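Local coordinates for protein phosphodiesterase (Salpingoeca rosetta, PDB 7CJ3) that forms a retinal-bearing bundle of membrane-spanning helices, the transmembrane domain of a protein of the bacteriorhodopsin-like family, at residues L197-M202 and C227-S232; G93-V98 and P139-W144. All blocks are in the same frame, centred on the assembly; numbering follows the deposited sequence.

Contact 1: residues L197-M202 and C227-S232; sequences LHMWGM and CEIVMS. With OLC ((2R)-2,3-dihydroxypropyl (9Z)-octadec-9-enoate), chain N; OLC ((2R)-2,3-dihydroxypropyl (9Z)-octadec-9-enoate), chain O.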
loop_
_atom_site.group_PDB
_atom_site.type_symbol
_atom_site.label_atom_id
_atom_site.label_comp_id
_atom_site.label_asym_id
_atom_site.label_seq_id
_atom_site.Cartn_x
_atom_site.Cartn_y
_atom_site.Cartn_z
ATOM N N LEU B 197 -26.717 6.451 6.383
ATOM C CA LEU B 197 -27.445 7.100 7.500
ATOM C C LEU B 197 -27.609 6.083 8.627
ATOM O O LEU B 197 -27.377 6.460 9.807
ATOM C CB LEU B 197 -28.814 7.614 7.029
ATOM C CG LEU B 197 -28.896 9.095 6.638
ATOM C CD1 LEU B 197 -30.215 9.405 5.944
ATOM C CD2 LEU B 197 -28.688 10.013 7.848
ATOM N N HIS B 198 -28.017 4.859 8.271
ATOM C CA HIS B 198 -28.269 3.756 9.229
ATOM C C HIS B 198 -26.943 3.230 9.763
ATOM O O HIS B 198 -26.896 2.903 10.971
ATOM C CB HIS B 198 -29.140 2.666 8.617
ATOM C CG HIS B 198 -30.594 2.980 8.681
ATOM N ND1 HIS B 198 -31.250 3.674 7.694
ATOM C CD2 HIS B 198 -31.515 2.686 9.632
ATOM C CE1 HIS B 198 -32.533 3.769 8.030
ATOM N NE2 HIS B 198 -32.712 3.180 9.219
ATOM N N MET B 199 -25.906 3.179 8.925
ATOM C CA MET B 199 -24.537 2.827 9.387
ATOM C C MET B 199 -24.101 3.834 10.454
ATOM O O MET B 199 -23.598 3.387 11.518
ATOM C CB MET B 199 -23.524 2.862 8.245
ATOM C CG MET B 199 -22.136 2.465 8.677
ATOM S SD MET B 199 -21.057 3.871 9.152
ATOM C CE MET B 199 -21.247 4.923 7.709
ATOM N N TRP B 200 -24.264 5.135 10.154
ATOM C CA TRP B 200 -23.943 6.268 11.060
ATOM C C TRP B 200 -24.721 6.066 12.375
ATOM O O TRP B 200 -24.098 6.127 13.451
ATOM C CB TRP B 200 -24.218 7.613 10.362
ATOM C CG TRP B 200 -23.688 8.808 11.101
ATOM C CD1 TRP B 200 -24.314 9.504 12.094
ATOM C CD2 TRP B 200 -22.406 9.446 10.926
ATOM N NE1 TRP B 200 -23.515 10.519 12.546
ATOM C CE2 TRP B 200 -22.332 10.493 11.862
ATOM C CE3 TRP B 200 -21.312 9.223 10.088
ATOM C CZ2 TRP B 200 -21.214 11.307 11.985
ATOM C CZ3 TRP B 200 -20.209 10.038 10.197
ATOM C CH2 TRP B 200 -20.166 11.068 11.137
ATOM N N GLY B 201 -25.998 5.693 12.275
ATOM C CA GLY B 201 -26.896 5.414 13.411
ATOM C C GLY B 201 -26.337 4.396 14.389
ATOM O O GLY B 201 -26.254 4.706 15.597
ATOM N N MET B 202 -25.982 3.207 13.903
ATOM C CA MET B 202 -25.668 2.032 14.768
ATOM C C MET B 202 -24.339 2.259 15.500
ATOM O O MET B 202 -24.234 1.823 16.661
ATOM C CB MET B 202 -25.647 0.719 13.974
ATOM C CG MET B 202 -24.525 0.597 12.972
ATOM S SD MET B 202 -24.381 -1.103 12.297
ATOM C CE MET B 202 -25.868 -1.204 11.301
ATOM N N CYS B 227 -16.828 7.985 10.065
ATOM C CA CYS B 227 -16.289 9.118 9.259
ATOM C C CYS B 227 -15.479 8.536 8.095
ATOM O O CYS B 227 -15.595 9.021 6.973
ATOM C CB CYS B 227 -15.430 10.061 10.101
ATOM S SG CYS B 227 -16.304 11.074 11.333
ATOM N N GLU B 228 -14.692 7.494 8.348
ATOM C CA GLU B 228 -13.817 6.882 7.324
ATOM C C GLU B 228 -14.674 6.362 6.158
ATOM O O GLU B 228 -14.294 6.639 4.996
ATOM C CB GLU B 228 -13.000 5.761 7.951
ATOM C CG GLU B 228 -11.816 5.320 7.113
ATOM C CD GLU B 228 -12.063 4.277 6.036
ATOM O OE1 GLU B 228 -11.229 4.264 5.118
ATOM O OE2 GLU B 228 -13.046 3.485 6.095
ATOM N N ILE B 229 -15.765 5.637 6.475
ATOM C CA ILE B 229 -16.666 4.938 5.519
ATOM C C ILE B 229 -17.352 5.982 4.629
ATOM O O ILE B 229 -17.363 5.822 3.386
ATOM C CB ILE B 229 -17.639 4.035 6.314
ATOM C CG1 ILE B 229 -16.875 2.847 6.922
ATOM C CG2 ILE B 229 -18.818 3.549 5.467
ATOM C CD1 ILE B 229 -17.571 2.174 8.067
ATOM N N VAL B 230 -17.837 7.061 5.240
ATOM C CA VAL B 230 -18.525 8.182 4.543
ATOM C C VAL B 230 -17.531 8.876 3.600
ATOM O O VAL B 230 -17.884 9.117 2.418
ATOM C CB VAL B 230 -19.155 9.146 5.563
ATOM C CG1 VAL B 230 -19.664 10.434 4.903
ATOM C CG2 VAL B 230 -20.274 8.464 6.342
ATOM N N MET B 231 -16.317 9.172 4.066
ATOM C CA MET B 231 -15.357 9.908 3.219
ATOM C C MET B 231 -14.985 9.009 2.043
ATOM O O MET B 231 -15.228 9.428 0.893
ATOM C CB MET B 231 -14.132 10.344 4.030
ATOM C CG MET B 231 -12.876 10.696 3.267
ATOM S SD MET B 231 -12.771 12.451 2.775
ATOM C CE MET B 231 -12.022 12.349 1.144
ATOM N N SER B 232 -14.509 7.786 2.318
ATOM C CA SER B 232 -13.939 6.845 1.316
ATOM C C SER B 232 -15.006 6.325 0.342
ATOM O O SER B 232 -14.774 6.410 -0.847
ATOM C CB SER B 232 -13.228 5.713 1.995
ATOM O OG SER B 232 -14.065 5.043 2.919
HETATM C C18 OLC N . -22.505 12.054 -1.780
HETATM C C10 OLC N . -24.072 10.971 8.144
HETATM C C9 OLC N . -24.399 11.608 9.290
HETATM C C17 OLC N . -23.042 12.477 -0.416
HETATM C C11 OLC N . -24.867 10.969 6.871
HETATM C C8 OLC N . -25.617 12.429 9.555
HETATM C C24 OLC N . -25.950 10.610 19.543
HETATM C C16 OLC N . -23.134 11.376 0.660
HETATM C C12 OLC N . -23.961 10.778 5.676
HETATM C C7 OLC N . -25.909 12.493 11.049
HETATM C C15 OLC N . -24.075 11.751 1.820
HETATM C C13 OLC N . -24.503 11.501 4.405
HETATM C C6 OLC N . -27.408 12.593 11.355
HETATM C C14 OLC N . -23.590 11.209 3.170
HETATM C C5 OLC N . -28.234 11.282 11.309
HETATM C C4 OLC N . -28.046 10.226 12.447
HETATM C C3 OLC N . -27.351 10.706 13.739
HETATM C C2 OLC N . -26.780 9.605 14.663
HETATM C C21 OLC N . -24.222 10.097 17.714
HETATM C C1 OLC N . -25.638 10.172 15.541
HETATM C C22 OLC N . -24.460 10.516 19.189
HETATM O O19 OLC N . -24.912 11.075 15.107
HETATM O O25 OLC N . -26.064 10.656 20.956
HETATM O O23 OLC N . -23.800 9.633 20.130
HETATM O O20 OLC N . -25.383 9.715 16.931
HETATM C C18 OLC O . -32.170 11.561 -6.771
HETATM C C10 OLC O . -33.034 8.090 1.046
HETATM C C9 OLC O . -33.210 7.544 2.250
HETATM C C17 OLC O . -33.460 11.505 -5.967
HETATM C C11 OLC O . -32.826 9.559 0.788
HETATM C C8 OLC O . -33.264 8.335 3.525
HETATM C C24 OLC O . -39.004 9.216 10.169
HETATM C C16 OLC O . -33.247 10.664 -4.701
HETATM C C12 OLC O . -33.246 9.865 -0.647
HETATM C C7 OLC O . -33.364 7.419 4.752
HETATM C C15 OLC O . -33.806 11.299 -3.412
HETATM C C13 OLC O . -32.168 10.523 -1.520
HETATM C C6 OLC O . -33.998 8.234 5.871
HETATM C C14 OLC O . -32.718 11.682 -2.377
HETATM C C5 OLC O . -33.548 7.879 7.277
HETATM C C4 OLC O . -33.860 6.436 7.587
HETATM C C3 OLC O . -35.352 6.088 7.712
HETATM C C2 OLC O . -36.085 6.878 8.814
HETATM C C21 OLC O . -38.730 6.993 11.301
HETATM C C1 OLC O . -37.251 6.100 9.419
HETATM C C22 OLC O . -38.409 8.493 11.387
HETATM O O19 OLC O . -37.911 5.333 8.737
HETATM O O25 OLC O . -38.086 10.176 9.630
HETATM O O23 OLC O . -38.905 9.050 12.628
HETATM O O20 OLC O . -37.604 6.246 10.832
#

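Contact 2: residues G93-V98 and P139-W144; sequences GILAYV and PTLLYW. With OLC ((2R)-2,3-dihydroxypropyl (9Z)-octadec-9-enoate), chain Q; OLC ((2R)-2,3-dihydroxypropyl (9Z)-octadec-9-enoate), chain R.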
loop_
_atom_site.group_PDB
_atom_site.type_symbol
_atom_site.label_atom_id
_atom_site.label_comp_id
_atom_site.label_asym_id
_atom_site.label_seq_id
_atom_site.Cartn_x
_atom_site.Cartn_y
_atom_site.Cartn_z
ATOM N N GLY B 93 -9.653 -10.714 11.367
ATOM C CA GLY B 93 -9.847 -11.870 10.467
ATOM C C GLY B 93 -10.684 -11.497 9.259
ATOM O O GLY B 93 -10.240 -11.818 8.119
ATOM N N ILE B 94 -11.811 -10.806 9.479
ATOM C CA ILE B 94 -12.773 -10.367 8.410
ATOM C C ILE B 94 -12.065 -9.395 7.448
ATOM O O ILE B 94 -12.313 -9.448 6.214
ATOM C CB ILE B 94 -14.068 -9.765 9.003
ATOM C CG1 ILE B 94 -14.719 -10.696 10.036
ATOM C CG2 ILE B 94 -15.045 -9.398 7.908
ATOM C CD1 ILE B 94 -16.117 -10.341 10.460
ATOM N N LEU B 95 -11.176 -8.557 7.972
ATOM C CA LEU B 95 -10.451 -7.577 7.134
ATOM C C LEU B 95 -9.418 -8.306 6.259
ATOM O O LEU B 95 -9.183 -7.863 5.109
ATOM C CB LEU B 95 -9.843 -6.523 8.062
ATOM C CG LEU B 95 -10.897 -5.693 8.792
ATOM C CD1 LEU B 95 -10.267 -4.542 9.565
ATOM C CD2 LEU B 95 -11.960 -5.182 7.827
ATOM N N ALA B 96 -8.852 -9.403 6.763
ATOM C CA ALA B 96 -7.882 -10.231 6.020
ATOM C C ALA B 96 -8.530 -10.800 4.745
ATOM O O ALA B 96 -7.882 -10.690 3.701
ATOM C CB ALA B 96 -7.342 -11.303 6.923
ATOM N N TYR B 97 -9.765 -11.342 4.820
ATOM C CA TYR B 97 -10.502 -11.943 3.671
ATOM C C TYR B 97 -10.896 -10.853 2.669
ATOM O O TYR B 97 -10.659 -11.003 1.442
ATOM C CB TYR B 97 -11.745 -12.725 4.118
ATOM C CG TYR B 97 -11.415 -14.057 4.758
ATOM C CD1 TYR B 97 -11.528 -14.277 6.128
ATOM C CD2 TYR B 97 -10.993 -15.122 3.970
ATOM C CE1 TYR B 97 -11.212 -15.511 6.690
ATOM C CE2 TYR B 97 -10.659 -16.353 4.514
ATOM C CZ TYR B 97 -10.764 -16.550 5.881
ATOM O OH TYR B 97 -10.436 -17.780 6.390
ATOM N N VAL B 98 -11.489 -9.770 3.169
ATOM C CA VAL B 98 -11.923 -8.644 2.302
ATOM C C VAL B 98 -10.722 -8.142 1.506
ATOM O O VAL B 98 -10.842 -8.008 0.279
ATOM C CB VAL B 98 -12.641 -7.490 3.005
ATOM C CG1 VAL B 98 -14.000 -7.938 3.524
ATOM C CG2 VAL B 98 -11.813 -6.862 4.096
ATOM N N PRO B 139 -20.921 -5.730 1.559
ATOM C CA PRO B 139 -21.849 -6.297 2.537
ATOM C C PRO B 139 -21.116 -6.964 3.717
ATOM O O PRO B 139 -21.644 -6.927 4.804
ATOM C CB PRO B 139 -22.737 -7.216 1.691
ATOM C CG PRO B 139 -22.625 -6.620 0.285
ATOM C CD PRO B 139 -21.174 -6.215 0.190
ATOM N N THR B 140 -19.905 -7.484 3.517
ATOM C CA THR B 140 -19.097 -8.120 4.596
ATOM C C THR B 140 -18.515 -7.026 5.509
ATOM O O THR B 140 -18.441 -7.260 6.744
ATOM C CB THR B 140 -17.984 -9.030 4.053
ATOM O OG1 THR B 140 -18.484 -10.039 3.163
ATOM C CG2 THR B 140 -17.245 -9.713 5.180
ATOM N N LEU B 141 -18.092 -5.895 4.931
ATOM C CA LEU B 141 -17.564 -4.727 5.696
ATOM C C LEU B 141 -18.684 -4.154 6.581
ATOM O O LEU B 141 -18.393 -3.757 7.733
ATOM C CB LEU B 141 -17.021 -3.664 4.733
ATOM C CG LEU B 141 -15.638 -3.952 4.155
ATOM C CD1 LEU B 141 -15.171 -2.816 3.259
ATOM C CD2 LEU B 141 -14.625 -4.219 5.259
ATOM N N LEU B 142 -19.918 -4.117 6.065
ATOM C CA LEU B 142 -21.099 -3.654 6.824
ATOM C C LEU B 142 -21.352 -4.604 7.997
ATOM O O LEU B 142 -21.661 -4.111 9.093
ATOM C CB LEU B 142 -22.311 -3.579 5.885
ATOM C CG LEU B 142 -22.311 -2.383 4.942
ATOM C CD1 LEU B 142 -23.447 -2.495 3.942
ATOM C CD2 LEU B 142 -22.383 -1.078 5.730
ATOM N N TYR B 143 -21.228 -5.917 7.785
ATOM C CA TYR B 143 -21.436 -6.931 8.849
ATOM C C TYR B 143 -20.370 -6.712 9.925
ATOM O O TYR B 143 -20.648 -6.855 11.116
ATOM C CB TYR B 143 -21.427 -8.353 8.278
ATOM C CG TYR B 143 -21.224 -9.430 9.318
ATOM C CD1 TYR B 143 -22.289 -9.921 10.057
ATOM C CD2 TYR B 143 -19.957 -9.927 9.589
ATOM C CE1 TYR B 143 -22.101 -10.888 11.030
ATOM C CE2 TYR B 143 -19.753 -10.896 10.555
ATOM C CZ TYR B 143 -20.826 -11.364 11.290
ATOM O OH TYR B 143 -20.623 -12.311 12.250
ATOM N N TRP B 144 -19.154 -6.382 9.500
ATOM C CA TRP B 144 -18.018 -6.054 10.394
ATOM C C TRP B 144 -18.364 -4.819 11.245
ATOM O O TRP B 144 -17.951 -4.751 12.428
ATOM C CB TRP B 144 -16.776 -5.845 9.525
ATOM C CG TRP B 144 -15.514 -5.506 10.250
ATOM C CD1 TRP B 144 -14.493 -6.349 10.532
ATOM C CD2 TRP B 144 -15.119 -4.209 10.731
ATOM N NE1 TRP B 144 -13.490 -5.678 11.179
ATOM C CE2 TRP B 144 -13.839 -4.359 11.306
ATOM C CE3 TRP B 144 -15.714 -2.935 10.740
ATOM C CZ2 TRP B 144 -13.149 -3.284 11.880
ATOM C CZ3 TRP B 144 -15.026 -1.879 11.292
ATOM C CH2 TRP B 144 -13.761 -2.049 11.858
HETATM C C18 OLC Q . -0.203 -12.192 2.053
HETATM C C10 OLC Q . -7.623 -14.546 1.632
HETATM C C9 OLC Q . -7.517 -14.701 2.959
HETATM C C17 OLC Q . -0.754 -12.425 0.655
HETATM C C11 OLC Q . -6.346 -14.229 0.894
HETATM C C8 OLC Q . -6.191 -14.536 3.688
HETATM C C24 OLC Q . -11.227 -22.015 11.875
HETATM C C16 OLC Q . -2.284 -12.639 0.612
HETATM C C12 OLC Q . -6.360 -14.329 -0.628
HETATM C C7 OLC Q . -6.126 -15.236 5.041
HETATM C C15 OLC Q . -2.760 -12.826 -0.855
HETATM C C13 OLC Q . -4.897 -14.242 -1.125
HETATM C C6 OLC Q . -7.267 -14.895 5.991
HETATM C C14 OLC Q . -4.270 -12.835 -1.109
HETATM C C5 OLC Q . -6.807 -15.055 7.461
HETATM C C4 OLC Q . -7.378 -16.268 8.197
HETATM C C3 OLC Q . -8.102 -15.897 9.491
HETATM C C2 OLC Q . -9.215 -16.896 9.838
HETATM C C21 OLC Q . -10.434 -19.651 11.591
HETATM C C1 OLC Q . -8.698 -18.090 10.640
HETATM C C22 OLC Q . -10.089 -21.018 12.212
HETATM O O19 OLC Q . -7.641 -18.644 10.363
HETATM O O25 OLC Q . -10.820 -23.287 11.321
HETATM O O23 OLC Q . -8.792 -21.466 11.769
HETATM O O20 OLC Q . -9.452 -18.633 11.780
HETATM C C18 OLC R . -25.858 -15.027 1.185
HETATM C C10 OLC R . -22.848 -18.839 5.894
HETATM C C9 OLC R . -22.234 -17.700 5.555
HETATM C C17 OLC R . -26.225 -16.462 0.831
HETATM C C11 OLC R . -24.260 -19.183 5.474
HETATM C C8 OLC R . -22.850 -16.593 4.695
HETATM C C16 OLC R . -26.370 -17.371 2.055
HETATM C C12 OLC R . -24.249 -19.711 4.041
HETATM C C7 OLC R . -22.608 -15.198 5.310
HETATM C C15 OLC R . -26.881 -18.783 1.728
HETATM C C13 OLC R . -25.645 -20.141 3.548
HETATM C C6 OLC R . -21.495 -14.356 4.675
HETATM C C14 OLC R . -25.860 -19.882 2.043
HETATM C C5 OLC R . -21.158 -13.136 5.555
HETATM C C4 OLC R . -19.840 -12.442 5.159
HETATM C C3 OLC R . -18.753 -12.505 6.235
#

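Contact 1: residues L197-M202 and C227-S232
M199 and W200 on helix 178-207 meet C227, I229 and V230 on helix 219-233, joining two antiparallel helices of the bacteriorhodopsin-like bundle. The short segments lie 10.6 Å apart at their axes, with an angle of 165° between their directions, and no hydrogen bond links them; the contact is made chiefly by side chains, with the rim of the indole also reaching the backbone of C227. The apolar part is led by M199. Its CG stands anti to the backbone N (chi1 -178°), and the bends that follow in the chain carry the terminal methyl CE to both I229 CG2 (3.6 Å) and V230 CG2 (3.9 Å). The same CG2 of V230 also lies against W200, obliquely to the ring, with CE3 4.0 Å away; the valine and the indole cross at about a right angle.

Sulfur-aromatic contact forms a second group. C227 SG approaches the six-membered ring of W200 obliquely, 5.0 Å from its centroid and nearest to CH2. R226, just before C227, adds a cation-pi interaction to the same indole.

Lipid completes the setting. The unsaturated carbon C9 of the chain N OLC lies over one face of the W200 ring, while NE1 donates to the ester carbonyl oxygen O19 of that molecule over 3.0 Å, a rather bent bond of 135° at the hydrogen. The indole is thus gripped by lipid at both face and N-H while touching the neighbouring helix. On helix 219-233 itself, E228 O accepts from two donors: S232 OG, at 2.6 Å, and S232 N reach it from opposite faces of the carbonyl plane.

Contact 2: residues G93-V98 and P139-W144
L95 and I94 form the tight part of this interface with W144 and T140, where helix 86-111 runs antiparallel to helix 128-149 in the membrane bundle. The isobutyl group of L95 meets the indole at about a right angle, with its methyl CD2 over the five-membered ring, 3.9 Å from the centroid and 19° off the normal: a CH-pi contact. I94 works on the same indole from another side, its CB lying at the ring edge near CD1, so one aromatic group is bordered by two consecutive residues. The W144 N-H is also committed, donating to L91 O one turn back along helix 86-111, and this should limit rotation of the ring. I94 CG2 packs as closely on T140 CG2, at 3.5 Å, because that threonine methyl stands anti to its backbone N, whereas OG1 turns back to bond I136 O within its own helix. The chain R OLC reaches this methyl too. Deeper in, L141 CD2 touches both L95 CD2 (3.8 Å) and V98 CG2 (4.0 Å), while L141 also belongs to the retinal pocket.

The packing thins at the margin of the contact, where partly exposed Y143 is touched at its ring edge by I94 CD1 alone, 3.7 Å from CE2.

No hydrogen bond crosses between the segments, and the polar groups of T140 and W144 are satisfied by main-chain carbonyls. The chemistry therefore implies that these helices are matched by the shapes of their apolar side chains, with L141 carrying that fit to the retinal.

Overall arrangement
Contact 2 closes along the chain before contact 1 opens, and the two are built from four different helices: 86-111 with 128-149, then 178-207 with 219-233. Their centres lie 15 Å apart and their nearest atoms about 5 Å, without touching. Helix 128-149 bridges them, since I229 packs on C145 and M202 on S149 beyond the contact 2 segment. Helix 250-277 is shared as well: L268 is touched by E228 of contact 1 and by L141 of contact 2. Contact 2 reaches the retinal pocket directly through L141, whose side chain is about 4 Å from the ligand, while contact 1 lies one layer further out, the side chain of I229 staying about 7 Å away.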